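Side-chain contacts in cytoplasmic export protein 1 (Saccharomyces cerevisiae, PDB 3VWA), which is a component of the nuclear tRNA export machinery that binds tRNA and may pass aminoacylated tRNAs from the export receptors to the translation machinery: residues Ser135-Ile140 with Val145-Glu150; Phe94-Leu99 with Leu131-Val136; Leu111-Leu116 with Leu193-Leu198; Ala24-Phe29 with Thr84-Glu89. All blocks are in the same frame, centred on the assembly; numbering follows the deposited sequence.

Contact 1 of 4, residues Ser135-Ile140 with Val145-Glu150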
loop_
_atom_site.group_PDB
_atom_site.type_symbol
_atom_site.label_atom_id
_atom_site.label_comp_id
_atom_site.label_asym_id
_atom_site.label_seq_id
_atom_site.Cartn_x
_atom_site.Cartn_y
_atom_site.Cartn_z
ATOM N N SER A 135 -17.020 18.944 9.530
ATOM C CA SER A 135 -15.933 19.781 9.084
ATOM C C SER A 135 -14.760 19.002 8.504
ATOM O O SER A 135 -13.942 19.592 7.810
ATOM C CB SER A 135 -15.402 20.592 10.233
ATOM O OG SER A 135 -16.398 21.442 10.718
ATOM N N VAL A 136 -14.627 17.706 8.824
ATOM C CA VAL A 136 -13.289 17.105 8.718
ATOM C C VAL A 136 -13.055 16.263 7.486
ATOM O O VAL A 136 -13.785 15.289 7.231
ATOM C CB VAL A 136 -12.867 16.310 9.980
ATOM C CG1 VAL A 136 -11.405 15.851 9.828
ATOM C CG2 VAL A 136 -13.066 17.161 11.248
ATOM N N PHE A 137 -12.003 16.632 6.742
ATOM C CA PHE A 137 -11.625 15.848 5.573
ATOM C C PHE A 137 -10.162 15.500 5.628
ATOM O O PHE A 137 -9.392 16.125 6.361
ATOM C CB PHE A 137 -11.935 16.614 4.268
ATOM C CG PHE A 137 -13.401 16.746 3.995
ATOM C CD1 PHE A 137 -14.186 17.659 4.710
ATOM C CD2 PHE A 137 -14.007 15.946 3.053
ATOM C CE1 PHE A 137 -15.556 17.755 4.493
ATOM C CE2 PHE A 137 -15.374 16.060 2.786
ATOM C CZ PHE A 137 -16.139 16.953 3.502
ATOM N N ILE A 138 -9.795 14.514 4.831
ATOM C CA ILE A 138 -8.389 14.093 4.649
ATOM C C ILE A 138 -7.919 14.404 3.232
ATOM O O ILE A 138 -8.588 14.021 2.274
ATOM C CB ILE A 138 -8.309 12.583 4.777
ATOM C CG1 ILE A 138 -9.126 12.174 6.013
ATOM C CG2 ILE A 138 -6.837 12.167 4.884
ATOM C CD1 ILE A 138 -9.568 10.736 5.993
ATOM N N ASN A 139 -6.744 14.999 3.080
ATOM C CA ASN A 139 -6.252 15.171 1.711
ATOM C C ASN A 139 -5.586 13.903 1.217
ATOM O O ASN A 139 -5.613 12.903 1.960
ATOM C CB ASN A 139 -5.350 16.415 1.560
ATOM C CG ASN A 139 -4.162 16.416 2.504
ATOM O OD1 ASN A 139 -3.603 15.370 2.849
ATOM N ND2 ASN A 139 -3.735 17.606 2.878
ATOM N N ILE A 140 -4.956 13.922 0.016
ATOM C CA ILE A 140 -4.267 12.706 -0.480
ATOM C C ILE A 140 -3.063 12.288 0.383
ATOM O O ILE A 140 -2.655 11.160 0.315
ATOM C CB ILE A 140 -3.787 12.746 -1.973
ATOM C CG1 ILE A 140 -3.408 14.157 -2.399
ATOM C CG2 ILE A 140 -4.872 12.177 -2.896
ATOM C CD1 ILE A 140 -2.037 14.616 -1.975
ATOM N N VAL A 145 -7.739 18.087 6.942
ATOM C CA VAL A 145 -8.138 19.404 6.419
ATOM C C VAL A 145 -9.629 19.823 6.737
ATOM O O VAL A 145 -10.480 18.970 7.021
ATOM C CB VAL A 145 -7.779 19.541 4.906
ATOM C CG1 VAL A 145 -6.251 19.586 4.710
ATOM C CG2 VAL A 145 -8.390 18.405 4.056
ATOM N N LEU A 146 -9.931 21.126 6.664
ATOM C CA LEU A 146 -11.200 21.655 7.148
ATOM C C LEU A 146 -12.057 22.226 6.039
ATOM O O LEU A 146 -11.581 22.867 5.103
ATOM C CB LEU A 146 -10.986 22.738 8.216
ATOM C CG LEU A 146 -10.644 22.206 9.617
ATOM C CD1 LEU A 146 -10.237 23.330 10.583
ATOM C CD2 LEU A 146 -11.794 21.352 10.180
ATOM N N PHE A 147 -13.333 21.934 6.153
ATOM C CA PHE A 147 -14.290 22.451 5.241
ATOM C C PHE A 147 -15.395 23.193 5.992
ATOM O O PHE A 147 -15.627 22.954 7.183
ATOM C CB PHE A 147 -14.894 21.323 4.438
ATOM C CG PHE A 147 -16.000 21.761 3.555
ATOM C CD1 PHE A 147 -15.719 22.438 2.353
ATOM C CD2 PHE A 147 -17.344 21.550 3.936
ATOM C CE1 PHE A 147 -16.751 22.865 1.515
ATOM C CE2 PHE A 147 -18.379 21.980 3.102
ATOM C CZ PHE A 147 -18.076 22.646 1.898
ATOM N N GLY A 148 -16.098 24.079 5.289
ATOM C CA GLY A 148 -17.313 24.665 5.859
ATOM C C GLY A 148 -17.149 26.076 6.358
ATOM O O GLY A 148 -17.026 26.351 7.569
ATOM N N LEU A 149 -17.282 26.982 5.412
ATOM C CA LEU A 149 -16.907 28.357 5.595
ATOM C C LEU A 149 -18.195 29.228 5.613
ATOM O O LEU A 149 -18.143 30.467 5.533
ATOM C CB LEU A 149 -15.979 28.664 4.421
ATOM C CG LEU A 149 -14.463 28.867 4.620
ATOM C CD1 LEU A 149 -13.854 28.332 5.932
ATOM C CD2 LEU A 149 -13.691 28.410 3.385
ATOM N N GLU A 150 -19.348 28.569 5.774
ATOM C CA GLU A 150 -20.672 29.252 5.775
ATOM C C GLU A 150 -20.785 30.467 6.697
ATOM O O GLU A 150 -21.382 31.491 6.334
ATOM C CB GLU A 150 -21.807 28.283 6.117
ATOM C CG GLU A 150 -21.963 27.139 5.129
ATOM C CD GLU A 150 -21.006 25.986 5.364
ATOM O OE1 GLU A 150 -20.225 26.023 6.329
ATOM O OE2 GLU A 150 -21.048 25.012 4.585
HETATM O O HOH W 1 -16.069 23.765 9.924
#
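F137 and V145 form the hydrogen-bonded pair nearer the turn of this antiparallel hairpin. F137 N donates to V145 O at 2.8 Å and V145 N returns the bond to F137 O at 2.6 Å. Two residues further from the turn, beyond the non-hydrogen-bonded pair V136 and L146, F147 N donates to S135 O at 2.9 Å, and the same oxygen takes a CA-H...O contact from L146 CA at 3.5 Å. Water extends the pairing: one molecule donates to F147 O and hydrogen-bonds to S135 OG, a hydroxyl that also accepts from S132 N.

The apolar contacts divide between the two faces of the strands. On one, V145 CG2 packs against F137 CB at 4.0 Å, and the side chains of F137 and F147 run side by side, their rings meeting obliquely with planes at 74°. The touch is off-centre, F137 CE1 meeting F147 CB at 3.6 Å. F43 stacks on F147 and meets F137 edge-to-face. On the other face, beside V136, L146 bends its CD2 back to S135 CB and turns toward L116, T119 and L120 of helix 106-122. Beta-branched V136 and V145 suit the extended backbone.

Nearer the turn, N139 CG stands between its backbone N and carbonyl carbon (chi1 56°). Its side chain crosses that of V145 at about a right angle, ND2 lying against CG1, while OD1 accepts from E143 N within the turn.

Main-chain bonds thus set the register, and the side chains give the hairpin two greasy faces. One rests on the helical lobe; the other presents phenylalanines to the beta-rich lobe, consistent with the beta7-beta8 hairpin of a kinase-like fold.

Contact 2 of 4, residues Phe94-Leu99 with Leu131-Val136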
loop_
_atom_site.group_PDB
_atom_site.type_symbol
_atom_site.label_atom_id
_atom_site.label_comp_id
_atom_site.label_asym_id
_atom_site.label_seq_id
_atom_site.Cartn_x
_atom_site.Cartn_y
_atom_site.Cartn_z
ATOM N N PHE A 94 -13.728 12.411 6.633
ATOM C CA PHE A 94 -13.270 11.611 7.719
ATOM C C PHE A 94 -14.200 10.419 7.933
ATOM O O PHE A 94 -15.409 10.587 7.989
ATOM C CB PHE A 94 -13.187 12.489 8.951
ATOM C CG PHE A 94 -12.500 11.837 10.080
ATOM C CD1 PHE A 94 -11.166 12.079 10.316
ATOM C CD2 PHE A 94 -13.204 10.985 10.940
ATOM C CE1 PHE A 94 -10.526 11.466 11.384
ATOM C CE2 PHE A 94 -12.581 10.414 11.995
ATOM C CZ PHE A 94 -11.228 10.639 12.211
ATOM N N PRO A 95 -13.632 9.207 8.006
ATOM C CA PRO A 95 -14.438 7.965 8.171
ATOM C C PRO A 95 -14.834 7.759 9.616
ATOM O O PRO A 95 -14.176 7.028 10.377
ATOM C CB PRO A 95 -13.505 6.863 7.668
ATOM C CG PRO A 95 -12.134 7.420 7.815
ATOM C CD PRO A 95 -12.236 8.916 7.666
ATOM N N TRP A 96 -15.883 8.453 10.010
ATOM C CA TRP A 96 -16.384 8.317 11.397
ATOM C C TRP A 96 -16.839 6.922 11.660
ATOM O O TRP A 96 -16.615 6.410 12.740
ATOM C CB TRP A 96 -17.482 9.321 11.689
ATOM C CG TRP A 96 -16.967 10.729 11.726
ATOM C CD1 TRP A 96 -17.059 11.699 10.725
ATOM C CD2 TRP A 96 -16.241 11.390 12.834
ATOM N NE1 TRP A 96 -16.471 12.887 11.137
ATOM C CE2 TRP A 96 -15.946 12.760 12.376
ATOM C CE3 TRP A 96 -15.814 10.993 14.104
ATOM C CZ2 TRP A 96 -15.267 13.660 13.166
ATOM C CZ3 TRP A 96 -15.122 11.909 14.886
ATOM C CH2 TRP A 96 -14.857 13.213 14.435
ATOM N N ASP A 97 -17.440 6.278 10.655
ATOM C CA ASP A 97 -17.832 4.853 10.742
ATOM C C ASP A 97 -16.651 3.933 10.991
ATOM O O ASP A 97 -16.836 2.719 11.142
ATOM C CB ASP A 97 -18.560 4.376 9.471
ATOM C CG ASP A 97 -19.731 5.270 9.094
ATOM O OD1 ASP A 97 -20.162 5.220 7.909
ATOM O OD2 ASP A 97 -20.224 6.026 9.971
ATOM N N ASN A 98 -15.442 4.489 11.024
ATOM C CA ASN A 98 -14.271 3.651 11.237
ATOM C C ASN A 98 -13.428 4.200 12.361
ATOM O O ASN A 98 -12.287 3.779 12.596
ATOM C CB ASN A 98 -13.477 3.466 9.940
ATOM C CG ASN A 98 -12.400 2.407 10.064
ATOM O OD1 ASN A 98 -12.637 1.353 10.672
ATOM N ND2 ASN A 98 -11.188 2.685 9.517
ATOM N N LEU A 99 -13.999 5.148 13.085
ATOM C CA LEU A 99 -13.265 5.808 14.134
ATOM C C LEU A 99 -12.770 4.727 15.095
ATOM O O LEU A 99 -11.726 4.857 15.715
ATOM C CB LEU A 99 -14.179 6.775 14.854
ATOM C CG LEU A 99 -13.608 7.464 16.085
ATOM C CD1 LEU A 99 -12.439 8.389 15.723
ATOM C CD2 LEU A 99 -14.720 8.279 16.671
ATOM N N LEU A 131 -17.374 24.322 13.334
ATOM C CA LEU A 131 -16.610 23.096 13.703
ATOM C C LEU A 131 -17.501 21.920 14.116
ATOM O O LEU A 131 -18.271 22.012 15.059
ATOM C CB LEU A 131 -15.655 23.371 14.862
ATOM C CG LEU A 131 -14.267 23.944 14.626
ATOM C CD1 LEU A 131 -13.744 24.530 15.918
ATOM C CD2 LEU A 131 -13.287 22.884 14.159
ATOM N N SER A 132 -17.389 20.803 13.416
ATOM C CA SER A 132 -18.262 19.674 13.695
ATOM C C SER A 132 -17.658 18.437 13.034
ATOM O O SER A 132 -16.602 18.502 12.411
ATOM C CB SER A 132 -19.684 19.972 13.166
ATOM O OG SER A 132 -19.890 19.544 11.820
ATOM N N LYS A 133 -18.332 17.305 13.130
ATOM C CA LYS A 133 -17.793 16.123 12.535
ATOM C C LYS A 133 -17.748 16.286 11.018
ATOM O O LYS A 133 -16.852 15.765 10.340
ATOM C CB LYS A 133 -18.573 14.909 12.991
ATOM C CG LYS A 133 -18.362 14.628 14.484
ATOM C CD LYS A 133 -19.196 13.434 14.925
ATOM C CE LYS A 133 -19.996 13.759 16.172
ATOM N NZ LYS A 133 -21.253 12.948 16.209
ATOM N N ASP A 134 -18.687 17.082 10.522
ATOM C CA ASP A 134 -18.813 17.334 9.118
ATOM C C ASP A 134 -17.716 18.276 8.619
ATOM O O ASP A 134 -17.535 18.428 7.413
ATOM C CB ASP A 134 -20.211 17.921 8.829
ATOM C CG ASP A 134 -21.279 16.852 8.776
ATOM O OD1 ASP A 134 -20.925 15.688 8.536
ATOM O OD2 ASP A 134 -22.468 17.163 8.974
ATOM N N SER A 135 -17.020 18.944 9.530
ATOM C CA SER A 135 -15.933 19.781 9.084
ATOM C C SER A 135 -14.760 19.002 8.504
ATOM O O SER A 135 -13.942 19.592 7.810
ATOM C CB SER A 135 -15.402 20.592 10.233
ATOM O OG SER A 135 -16.398 21.442 10.718
ATOM N N VAL A 136 -14.627 17.706 8.824
ATOM C CA VAL A 136 -13.289 17.105 8.718
ATOM C C VAL A 136 -13.055 16.263 7.486
ATOM O O VAL A 136 -13.785 15.289 7.231
ATOM C CB VAL A 136 -12.867 16.310 9.980
ATOM C CG1 VAL A 136 -11.405 15.851 9.828
ATOM C CG2 VAL A 136 -13.066 17.161 11.248
#
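K133 lays its aliphatic chain across the indole of W96 at about a right angle, its CG 3.7 Å from the centroid of the six-membered ring and over the face, 21° off the ring normal, a CH-pi contact. CB lies lower over the same face, nearer the rim. From the opposite face F94 brings CD2 to 3.5 Å above the W96 ring plane, over its centre, so the indole is sandwiched between a lysine chain and a phenyl ring. A lysine suits the outer layer because its methylenes can coat the ring while its amine heads away.

The indole N-H is used as well: W96 NE1 donates to K133 O at 3.0 Å with an N-H...O angle of 151°, the nitrogen standing above the carbonyl plane rather than in it. With a leucine in place of W96, K133 O would probably lose this donor, and the methylenes of K133 the flat surface they rest on.

F94 and V136 run side by side. F94 N binds V136 O at 2.9 Å, almost straight at 171°. With CG anti to the backbone N (chi1 -170°), the F94 ring brings CD1 to 3.8 Å from V136 CG1. An ST turn, S132 OG accepting from D134 N, shapes the loop that carries K133.

By topology the contact probably joins the segment that follows the interlobe hinge of a kinase-like fold to the one equivalent to the catalytic loop of active kinases.

Contact 3 of 4, residues Leu111-Leu116 with Leu193-Leu198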
loop_
_atom_site.group_PDB
_atom_site.type_symbol
_atom_site.label_atom_id
_atom_site.label_comp_id
_atom_site.label_asym_id
_atom_site.label_seq_id
_atom_site.Cartn_x
_atom_site.Cartn_y
_atom_site.Cartn_z
ATOM N N LEU A 111 -1.970 13.106 16.211
ATOM C CA LEU A 111 -1.374 13.736 15.023
ATOM C C LEU A 111 -2.414 14.513 14.212
ATOM O O LEU A 111 -2.179 15.653 13.863
ATOM C CB LEU A 111 -0.659 12.692 14.167
ATOM C CG LEU A 111 0.474 13.089 13.183
ATOM C CD1 LEU A 111 0.091 12.731 11.773
ATOM C CD2 LEU A 111 1.007 14.519 13.272
ATOM N N GLY A 112 -3.597 13.942 13.986
ATOM C CA GLY A 112 -4.619 14.662 13.198
ATOM C C GLY A 112 -5.102 15.887 13.934
ATOM O O GLY A 112 -5.250 16.980 13.380
ATOM N N ILE A 113 -5.299 15.726 15.230
ATOM C CA ILE A 113 -5.698 16.870 16.064
ATOM C C ILE A 113 -4.667 17.982 15.972
ATOM O O ILE A 113 -5.026 19.154 15.908
ATOM C CB ILE A 113 -5.873 16.435 17.528
ATOM C CG1 ILE A 113 -7.187 15.639 17.646
ATOM C CG2 ILE A 113 -5.907 17.625 18.460
ATOM C CD1 ILE A 113 -7.325 14.942 18.999
ATOM N N SER A 114 -3.392 17.609 15.958
ATOM C CA SER A 114 -2.313 18.608 15.816
ATOM C C SER A 114 -2.369 19.332 14.434
ATOM O O SER A 114 -2.054 20.529 14.336
ATOM C CB SER A 114 -0.934 18.019 16.106
ATOM O OG SER A 114 -0.379 17.254 15.034
ATOM N N GLN A 115 -2.839 18.637 13.395
ATOM C CA GLN A 115 -2.971 19.258 12.098
ATOM C C GLN A 115 -4.141 20.245 12.099
ATOM O O GLN A 115 -4.040 21.319 11.513
ATOM C CB GLN A 115 -3.131 18.195 11.014
ATOM C CG GLN A 115 -1.855 17.412 10.747
ATOM C CD GLN A 115 -2.119 16.057 10.154
ATOM O OE1 GLN A 115 -3.270 15.628 10.030
ATOM N NE2 GLN A 115 -1.048 15.364 9.766
ATOM N N LEU A 116 -5.220 19.910 12.815
ATOM C CA LEU A 116 -6.390 20.778 12.901
ATOM C C LEU A 116 -6.045 22.038 13.705
ATOM O O LEU A 116 -6.521 23.124 13.386
ATOM C CB LEU A 116 -7.562 20.036 13.568
ATOM C CG LEU A 116 -8.175 18.854 12.845
ATOM C CD1 LEU A 116 -9.383 18.416 13.645
ATOM C CD2 LEU A 116 -8.645 19.207 11.428
ATOM N N LEU A 193 -15.951 19.953 21.579
ATOM C CA LEU A 193 -16.877 18.941 21.068
ATOM C C LEU A 193 -16.211 17.957 20.091
ATOM O O LEU A 193 -16.363 16.735 20.235
ATOM C CB LEU A 193 -18.101 19.625 20.426
ATOM C CG LEU A 193 -19.265 20.066 21.322
ATOM C CD1 LEU A 193 -19.961 21.324 20.805
ATOM C CD2 LEU A 193 -20.264 18.924 21.416
ATOM N N LEU A 194 -15.464 18.478 19.108
ATOM C CA LEU A 194 -14.796 17.635 18.092
ATOM C C LEU A 194 -13.768 16.700 18.674
ATOM O O LEU A 194 -13.728 15.517 18.338
ATOM C CB LEU A 194 -14.032 18.507 17.112
ATOM C CG LEU A 194 -14.211 18.215 15.615
ATOM C CD1 LEU A 194 -12.974 18.709 14.917
ATOM C CD2 LEU A 194 -14.547 16.779 15.205
ATOM N N ILE A 195 -12.898 17.245 19.519
ATOM C CA ILE A 195 -11.882 16.425 20.181
ATOM C C ILE A 195 -12.535 15.355 21.041
ATOM O O ILE A 195 -12.100 14.200 21.043
ATOM C CB ILE A 195 -10.920 17.281 21.019
ATOM C CG1 ILE A 195 -9.954 18.042 20.094
ATOM C CG2 ILE A 195 -10.170 16.397 22.012
ATOM C CD1 ILE A 195 -9.108 19.112 20.780
ATOM N N LYS A 196 -13.609 15.707 21.732
ATOM C CA LYS A 196 -14.315 14.694 22.533
ATOM C C LYS A 196 -14.911 13.641 21.633
ATOM O O LYS A 196 -14.915 12.467 22.010
ATOM C CB LYS A 196 -15.386 15.327 23.424
ATOM C CG LYS A 196 -14.752 16.003 24.650
ATOM C CD LYS A 196 -15.762 16.388 25.705
ATOM C CE LYS A 196 -16.475 17.658 25.312
ATOM N NZ LYS A 196 -17.519 18.082 26.282
ATOM N N SER A 197 -15.383 14.041 20.444
ATOM C CA SER A 197 -15.952 13.053 19.513
ATOM C C SER A 197 -14.858 12.160 18.914
ATOM O O SER A 197 -15.114 11.006 18.607
ATOM C CB SER A 197 -16.756 13.700 18.376
ATOM O OG SER A 197 -17.514 14.800 18.834
ATOM N N LEU A 198 -13.654 12.705 18.744
ATOM C CA LEU A 198 -12.520 11.946 18.216
ATOM C C LEU A 198 -11.998 10.917 19.200
ATOM O O LEU A 198 -11.576 9.834 18.790
ATOM C CB LEU A 198 -11.373 12.894 17.826
ATOM C CG LEU A 198 -11.645 13.612 16.486
ATOM C CD1 LEU A 198 -10.823 14.868 16.246
ATOM C CD2 LEU A 198 -11.479 12.642 15.315
#
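With CG1 anti to the carbonyl carbon (chi1 -74°), I113 lays CG1 against L198. L198 has its CG placed the same way, and the two side chains slide past each other in opposite directions, I113 CG1 lying 4.0 Å from L198 CD1. L194 is less regular: its chi1 of -133° falls away from any staggered position, but it turns CD1 to within 3.8 Å of L116 CD1. There the two leucines cross at about a right angle, one methyl against the other.

I113 has a second neighbour. Its terminal CD1 also touches I195 CG1, at 4.2 Å, so that one isoleucine spans adjacent turns of the facing helix. These five aliphatic residues suit a buried seam, where they meet by methyl and methylene contacts alone. The axes of the short segments are 11.6 Å apart and nearly antiparallel, at 165°, a wide spacing filled by branched side chains.

Serines away from the seam are tied to their own helices: S114 OG donates to L111 O, and S197 OG to L193 O, each at 2.7 Å. Q115 OE1 accepts from W144 N, linking helix 106-122 to the hairpin strand 144-146. Around the seam, W96 packs on L194 and L198, V212 on I195, and W144 on L116 and L198.

Packing of helix 106-122 against helix 186-198 is consistent with the alphaE-alphaF pair in the helical C-lobe of a kinase-like domain, where the hydrophobic alphaF helix runs through the core.

Contact 4 of 4, residues Ala24-Phe29 with Thr84-Glu89; sequences ALWQCF and TFIVTE
T84 OG1 is held by two groups, the backbone oxygen of D80 and R47 NH1, and T84 opens the segment that faces the indole of W26. A threonine suits the spot, with a hydroxyl for these partners on a small side chain. Its own carbonyl oxygen, T84 O, lies 4.4 Å from W26 CZ3, a loose approach without a bond.

The real touch is with I86. W26 CH2 meets I86 CD1 at 3.5 Å, with CZ2 and CZ3 of the same ring each 4.0 Å from that methyl, so the isoleucine tip nestles against the far end of the indole. I86 gets there with CG1 anti to the carbonyl carbon (chi1 -57°) and the chain stretched out beyond it.

The two strands do not pair: strand 39-45 runs between 26-33 and 85-89, and W26 spans it, lying over A45. This order is consistent with beta2, beta3 and beta5 of the N-lobe sheet in a kinase-like fold. I55 and A58 of helix 52-64, probably the equivalent of alphaC, cover the tryptophan, and S62 of the same helix lies on I86.

At its pyrrole end W26 NE1 hydrogen-bonds to E150 OE2, which satisfies the buried indole nitrogen. An alanine here is likely to leave E150 without this mate and open a gap beside I86 CD1. The ring of F147 meets W26 edge-to-face.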
loop_
_atom_site.group_PDB
_atom_site.type_symbol
_atom_site.label_atom_id
_atom_site.label_comp_id
_atom_site.label_asym_id
_atom_site.label_seq_id
_atom_site.Cartn_x
_atom_site.Cartn_y
_atom_site.Cartn_z
ATOM N N ALA A 24 -26.912 18.774 5.019
ATOM C CA ALA A 24 -28.052 19.618 4.742
ATOM C C ALA A 24 -27.687 20.742 3.779
ATOM O O ALA A 24 -28.578 21.264 3.100
ATOM C CB ALA A 24 -28.621 20.192 6.029
ATOM N N LEU A 25 -26.406 21.145 3.733
ATOM C CA LEU A 25 -26.011 22.276 2.869
ATOM C C LEU A 25 -25.260 21.941 1.565
ATOM O O LEU A 25 -25.180 22.784 0.668
ATOM C CB LEU A 25 -25.207 23.283 3.642
ATOM C CG LEU A 25 -26.046 23.885 4.735
ATOM C CD1 LEU A 25 -25.130 24.686 5.604
ATOM C CD2 LEU A 25 -27.187 24.749 4.198
ATOM N N TRP A 26 -24.705 20.733 1.486
ATOM C CA TRP A 26 -23.796 20.341 0.419
ATOM C C TRP A 26 -23.924 18.886 0.102
ATOM O O TRP A 26 -24.119 18.045 1.005
ATOM C CB TRP A 26 -22.320 20.587 0.812
ATOM C CG TRP A 26 -22.055 22.015 1.150
ATOM C CD1 TRP A 26 -22.104 22.626 2.397
ATOM C CD2 TRP A 26 -21.710 23.092 0.226
ATOM N NE1 TRP A 26 -21.839 23.968 2.283
ATOM C CE2 TRP A 26 -21.595 24.300 1.031
ATOM C CE3 TRP A 26 -21.511 23.174 -1.152
ATOM C CZ2 TRP A 26 -21.292 25.524 0.469
ATOM C CZ3 TRP A 26 -21.176 24.408 -1.695
ATOM C CH2 TRP A 26 -21.081 25.553 -0.896
ATOM N N GLN A 27 -23.766 18.578 -1.182
ATOM C CA GLN A 27 -23.389 17.221 -1.622
ATOM C C GLN A 27 -21.914 17.197 -1.985
ATOM O O GLN A 27 -21.384 18.160 -2.550
ATOM C CB GLN A 27 -24.193 16.798 -2.836
ATOM C CG GLN A 27 -25.633 16.500 -2.491
ATOM C CD GLN A 27 -26.432 16.260 -3.738
ATOM O OE1 GLN A 27 -26.544 17.145 -4.605
ATOM N NE2 GLN A 27 -26.981 15.054 -3.860
ATOM N N CYS A 28 -21.252 16.102 -1.680
ATOM C CA CYS A 28 -19.833 16.027 -1.956
ATOM C C CYS A 28 -19.578 14.895 -2.949
ATOM O O CYS A 28 -19.903 13.734 -2.675
ATOM C CB CYS A 28 -19.063 15.859 -0.652
ATOM S SG CYS A 28 -17.346 15.346 -0.819
ATOM N N PHE A 29 -19.015 15.269 -4.104
ATOM C CA PHE A 29 -18.836 14.363 -5.243
ATOM C C PHE A 29 -17.358 14.248 -5.578
ATOM O O PHE A 29 -16.657 15.272 -5.549
ATOM C CB PHE A 29 -19.552 14.913 -6.514
ATOM C CG PHE A 29 -21.069 14.849 -6.480
ATOM C CD1 PHE A 29 -21.732 13.695 -6.880
ATOM C CD2 PHE A 29 -21.833 15.954 -6.104
ATOM C CE1 PHE A 29 -23.120 13.617 -6.887
ATOM C CE2 PHE A 29 -23.230 15.874 -6.106
ATOM C CZ PHE A 29 -23.877 14.695 -6.492
ATOM N N THR A 84 -24.136 25.542 -8.149
ATOM C CA THR A 84 -23.286 26.282 -7.203
ATOM C C THR A 84 -22.243 25.343 -6.572
ATOM O O THR A 84 -22.584 24.426 -5.811
ATOM C CB THR A 84 -24.162 27.080 -6.216
ATOM O OG1 THR A 84 -24.919 28.030 -6.982
ATOM C CG2 THR A 84 -23.327 27.862 -5.202
ATOM N N PHE A 85 -20.982 25.553 -6.946
ATOM C CA PHE A 85 -19.903 24.637 -6.586
ATOM C C PHE A 85 -18.726 25.311 -5.935
ATOM O O PHE A 85 -18.424 26.481 -6.191
ATOM C CB PHE A 85 -19.341 23.912 -7.793
ATOM C CG PHE A 85 -20.359 23.163 -8.626
ATOM C CD1 PHE A 85 -21.119 22.120 -8.068
ATOM C CD2 PHE A 85 -20.512 23.442 -9.999
ATOM C CE1 PHE A 85 -22.021 21.391 -8.842
ATOM C CE2 PHE A 85 -21.444 22.711 -10.784
ATOM C CZ PHE A 85 -22.193 21.689 -10.200
ATOM N N ILE A 86 -18.070 24.529 -5.081
ATOM C CA ILE A 86 -16.706 24.778 -4.646
ATOM C C ILE A 86 -15.900 23.541 -5.045
ATOM O O ILE A 86 -16.173 22.380 -4.609
ATOM C CB ILE A 86 -16.617 25.025 -3.124
ATOM C CG1 ILE A 86 -17.509 26.208 -2.692
ATOM C CG2 ILE A 86 -15.164 25.215 -2.710
ATOM C CD1 ILE A 86 -17.695 26.362 -1.182
ATOM N N VAL A 87 -14.889 23.770 -5.867
ATOM C CA VAL A 87 -14.072 22.666 -6.367
ATOM C C VAL A 87 -12.700 22.696 -5.705
ATOM O O VAL A 87 -11.992 23.740 -5.737
ATOM C CB VAL A 87 -13.943 22.681 -7.903
ATOM C CG1 VAL A 87 -13.362 21.361 -8.383
ATOM C CG2 VAL A 87 -15.300 22.895 -8.565
ATOM N N THR A 88 -12.328 21.571 -5.085
ATOM C CA THR A 88 -11.080 21.557 -4.243
ATOM C C THR A 88 -10.217 20.441 -4.686
ATOM O O THR A 88 -10.650 19.619 -5.514
ATOM C CB THR A 88 -11.375 21.284 -2.741
ATOM O OG1 THR A 88 -11.941 19.972 -2.595
ATOM C CG2 THR A 88 -12.313 22.336 -2.184
ATOM N N GLU A 89 -9.008 20.370 -4.139
ATOM C CA GLU A 89 -8.204 19.138 -4.307
ATOM C C GLU A 89 -9.041 17.912 -3.823
ATOM O O GLU A 89 -9.977 18.028 -3.053
ATOM C CB GLU A 89 -6.838 19.190 -3.593
ATOM C CG GLU A 89 -6.133 20.541 -3.546
ATOM C CD GLU A 89 -4.656 20.504 -4.004
ATOM O OE1 GLU A 89 -3.716 20.398 -3.170
ATOM O OE2 GLU A 89 -4.428 20.606 -5.230
#

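In the fold
All four contacts lie in the N-terminal kinase-like domain, ahead of the helical HEAT-repeat region. Contacts 1 and 2 share S135 and V136, and I138 CD1 packs on P95 CD at 3.6 Å. Contact 3 packs against both: W96 CH2 touches L198 CD2 at 3.5 Å, and V136 CG2 meets L194 CD1 at 4.0 Å. Contact 4 belongs to the beta-rich lobe and joins the others through contact 1, where F147 CE2 approaches W26 CD1 to 3.8 Å. Contacts 3 and 4 are separate, with nearest atoms about 14 Å apart; contact 1 touches both of them (centres 13 and 11 Å away), and its hairpin thus connects the lobes.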